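Local coordinates for major exported protein (Pseudomonas aeruginosa, PDB 3HE1) that is a secreted Hcp-family protein of the type VI secretion system that probably assembles into hexameric rings, although its exact function has not been established, at residues E111-V116 against A140-I145. Numbering follows the deposited sequence. Where two conformers were deposited one is given.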
ATOM      1  N   GLU A 111      11.442 -21.761  27.354  1.00 32.54           N
ATOM      2  CA  GLU A 111      10.835 -21.742  28.677  1.00 42.22           C
ATOM      3  C   GLU A 111       9.303 -21.602  28.655  1.00 60.79           C
ATOM      4  O   GLU A 111       8.769 -20.644  28.094  1.00 36.43           O
ATOM      5  CB  GLU A 111      11.442 -20.606  29.508  1.00 19.40           C
ATOM      6  CG  GLU A 111      10.749 -20.400  30.851  1.00 24.44           C
ATOM      7  CD  GLU A 111      11.133 -19.097  31.502  1.00 33.02           C
ATOM      8  OE1 GLU A 111      12.098 -18.466  31.027  1.00 59.70           O
ATOM      9  OE2 GLU A 111      10.466 -18.686  32.473  1.00 35.67           O
ATOM     10  N   ARG A 112       8.610 -22.561  29.273  1.00 38.95           N
ATOM     11  CA  ARG A 112       7.157 -22.500  29.406  0.62 39.85           C
ATOM     12  C   ARG A 112       6.740 -21.333  30.299  1.00 47.87           C
ATOM     13  O   ARG A 112       7.238 -21.168  31.413  1.00 47.13           O
ATOM     14  CB  ARG A 112       6.582 -23.817  29.954  0.60 42.48           C
ATOM     15  CG  ARG A 112       5.091 -23.735  30.338  0.61 35.46           C
ATOM     16  CD  ARG A 112       4.469 -25.096  30.694  0.67 28.14           C
ATOM     17  NE  ARG A 112       5.130 -25.752  31.821  0.34 28.67           N
ATOM     18  CZ  ARG A 112       4.849 -25.527  33.102  0.49 38.93           C
ATOM     19  NH1 ARG A 112       3.916 -24.648  33.445  0.59 34.67           N
ATOM     20  NH2 ARG A 112       5.507 -26.182  34.049  0.15 28.86           N
ATOM     21  N   LEU A 113       5.831 -20.512  29.791  1.00 44.52           N
ATOM     22  CA  LEU A 113       5.296 -19.380  30.534  1.00 46.49           C
ATOM     23  C   LEU A 113       4.076 -19.797  31.347  1.00 51.52           C
ATOM     24  O   LEU A 113       3.003 -20.009  30.774  1.00 41.73           O
ATOM     25  CB  LEU A 113       4.858 -18.299  29.549  1.00 30.76           C
ATOM     26  CG  LEU A 113       5.760 -17.099  29.435  1.00 27.38           C
ATOM     27  CD1 LEU A 113       7.176 -17.530  29.822  1.00 23.12           C
ATOM     28  CD2 LEU A 113       5.658 -16.537  28.015  1.00 20.23           C
ATOM     29  N   THR A 114       4.205 -19.895  32.669  1.00 40.35           N
ATOM     30  CA  THR A 114       3.050 -20.312  33.486  1.00 62.42           C
ATOM     31  C   THR A 114       1.787 -19.466  33.271  1.00 36.65           C
ATOM     32  O   THR A 114       0.679 -20.004  33.175  1.00 28.59           O
ATOM     33  CB  THR A 114       3.361 -20.366  34.994  1.00 33.30           C
ATOM     34  OG1 THR A 114       4.044 -21.589  35.295  1.00 72.17           O
ATOM     35  CG2 THR A 114       2.076 -20.325  35.784  1.00 43.37           C
ATOM     36  N   LYS A 115       1.954 -18.147  33.201  1.00 67.17           N
ATOM     37  CA  LYS A 115       0.829 -17.259  32.918  1.00 46.61           C
ATOM     38  C   LYS A 115       1.237 -15.972  32.212  1.00 46.63           C
ATOM     39  O   LYS A 115       2.075 -15.220  32.700  1.00 35.85           O
ATOM     40  CB  LYS A 115       0.040 -16.929  34.191  1.00 26.31           C
ATOM     41  CG  LYS A 115      -1.173 -16.052  33.937  1.00 29.11           C
ATOM     42  CD  LYS A 115      -2.254 -16.219  35.017  1.00 27.95           C
ATOM     43  CE  LYS A 115      -2.095 -15.211  36.140  1.00 42.59           C
ATOM     44  NZ  LYS A 115      -3.373 -15.043  36.894  1.00 57.69           N
ATOM     45  N   VAL A 116       0.641 -15.747  31.047  1.00 43.59           N
ATOM     46  CA  VAL A 116       0.674 -14.457  30.380  1.00 30.34           C
ATOM     47  C   VAL A 116      -0.738 -13.931  30.491  1.00 49.27           C
ATOM     48  O   VAL A 116      -1.692 -14.635  30.134  1.00 26.21           O
ATOM     49  CB  VAL A 116       0.997 -14.603  28.893  1.00 36.55           C
ATOM     50  CG1 VAL A 116       0.824 -13.251  28.170  1.00 10.90           C
ATOM     51  CG2 VAL A 116       2.390 -15.192  28.716  1.00 34.34           C
ATOM     52  N   ALA A 140       1.967 -20.961  28.341  1.00 40.76           N
ATOM     53  CA  ALA A 140       2.316 -20.423  27.046  1.00 15.31           C
ATOM     54  C   ALA A 140       3.802 -20.577  26.761  1.00 27.35           C
ATOM     55  O   ALA A 140       4.609 -20.792  27.664  1.00 28.22           O
ATOM     56  CB  ALA A 140       1.891 -18.953  26.954  1.00 20.61           C
ATOM     57  N   ILE A 141       4.152 -20.477  25.485  1.00 29.66           N
ATOM     58  CA  ILE A 141       5.530 -20.597  25.034  1.00 29.46           C
ATOM     59  C   ILE A 141       5.784 -19.483  24.021  1.00 28.80           C
ATOM     60  O   ILE A 141       4.954 -19.246  23.141  1.00 28.61           O
ATOM     61  CB  ILE A 141       5.778 -21.985  24.411  1.00 21.96           C
ATOM     62  CG1 ILE A 141       5.704 -23.065  25.498  1.00 25.40           C
ATOM     63  CG2 ILE A 141       7.115 -22.012  23.727  1.00 23.44           C
ATOM     64  CD1 ILE A 141       5.128 -24.403  25.051  1.00 17.38           C
ATOM     65  N   ILE A 142       6.897 -18.766  24.152  1.00 25.54           N
ATOM     66  CA  ILE A 142       7.194 -17.703  23.180  1.00 28.80           C
ATOM     67  C   ILE A 142       7.817 -18.259  21.887  1.00 45.41           C
ATOM     68  O   ILE A 142       8.915 -18.817  21.909  1.00 53.67           O
ATOM     69  CB  ILE A 142       8.127 -16.638  23.768  1.00 32.10           C
ATOM     70  CG1 ILE A 142       7.604 -16.173  25.123  1.00 26.45           C
ATOM     71  CG2 ILE A 142       8.287 -15.469  22.793  1.00 38.84           C
ATOM     72  CD1 ILE A 142       8.323 -14.941  25.646  1.00 32.69           C
ATOM     73  N   VAL A 143       7.132 -18.092  20.758  1.00 35.71           N
ATOM     74  CA  VAL A 143       7.553 -18.770  19.541  1.00 18.57           C
ATOM     75  C   VAL A 143       8.384 -17.925  18.578  1.00 30.72           C
ATOM     76  O   VAL A 143       9.064 -18.467  17.715  1.00 37.98           O
ATOM     77  CB  VAL A 143       6.367 -19.423  18.823  1.00 33.52           C
ATOM     78  CG1 VAL A 143       5.993 -20.714  19.538  1.00 33.44           C
ATOM     79  CG2 VAL A 143       5.186 -18.478  18.791  1.00 30.01           C
ATOM     80  N   ASP A 144       8.338 -16.605  18.734  1.00 34.03           N
ATOM     81  CA  ASP A 144       9.207 -15.715  17.975  0.61 32.46           C
ATOM     82  C   ASP A 144       9.102 -14.273  18.428  1.00 28.58           C
ATOM     83  O   ASP A 144       8.098 -13.841  18.988  1.00 29.99           O
ATOM     84  CB  ASP A 144       9.009 -15.829  16.453  0.40 32.24           C
ATOM     85  CG  ASP A 144       7.623 -16.289  16.065  0.94 29.11           C
ATOM     86  OD1 ASP A 144       7.518 -17.087  15.112  0.58 39.35           O
ATOM     87  OD2 ASP A 144       6.638 -15.859  16.698  0.50 27.29           O
ATOM     88  N   ILE A 145      10.203 -13.554  18.239  1.00 35.09           N
ATOM     89  CA  ILE A 145      10.278 -12.130  18.553  1.00 31.98           C
ATOM     90  C   ILE A 145      10.891 -11.380  17.372  1.00 23.84           C
ATOM     91  O   ILE A 145      11.735 -11.903  16.654  1.00 32.31           O
ATOM     92  CB  ILE A 145      11.064 -11.851  19.861  1.00 35.62           C
ATOM     93  CG1 ILE A 145      10.327 -12.438  21.066  1.00 36.58           C
ATOM     94  CG2 ILE A 145      11.277 -10.353  20.068  1.00 45.11           C
ATOM     95  CD1 ILE A 145      10.883 -11.985  22.390  1.00 33.52           C
TER
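The backbone N of A140 donates a hydrogen bond to the carbonyl O of L113 at 2.8 Å. This bond is bent: the angle at the hydrogen is 135°, and the donor sits 19° out of the carbonyl plane. The return contact, L113 N to A140 O, refines to an implausibly short 2.5 Å, so its length is doubtful. L113 and A140 form a hydrogen-bonded antiparallel pair, with CA atoms 4.7 Å apart. A140 O also receives a CA-H...O contact from R112 CA at 3.5 Å.

L113 and A140 direct their side chains to the same face of the sheet. Their CB atoms meet at 4.0 Å. V116 adds CG2 to the A140 methyl at 4.2 Å. With chi1 at 172°, CG2 lies beside the backbone N and anti to the carbonyl carbon, and this branch meets A140. Farther along, L113 CD2 lies 3.5 Å from I142 CG1, and the two side chains cross at a slant. On the other face, I141 CG1 lies 4.2 Å from R112 CA.

The chain turns a corner at T114, and the pairing with 140-145 does not continue past L113. This short antiparallel link joins strands 112-123 and 140-149 of the curled sheet, consistent with the beta-barrel fold of the Hcp family. T114 and K115 both face T32 of strand 27-33 in a classic beta bulge, and L113 and V116 pack on I31. Helix 100-109 covers I142 through L103 and A106, while strand 162-169 meets L113 through F168. At the far end of 140-145, D144 and I145 form an antiparallel ladder with a strand of a neighbouring subunit.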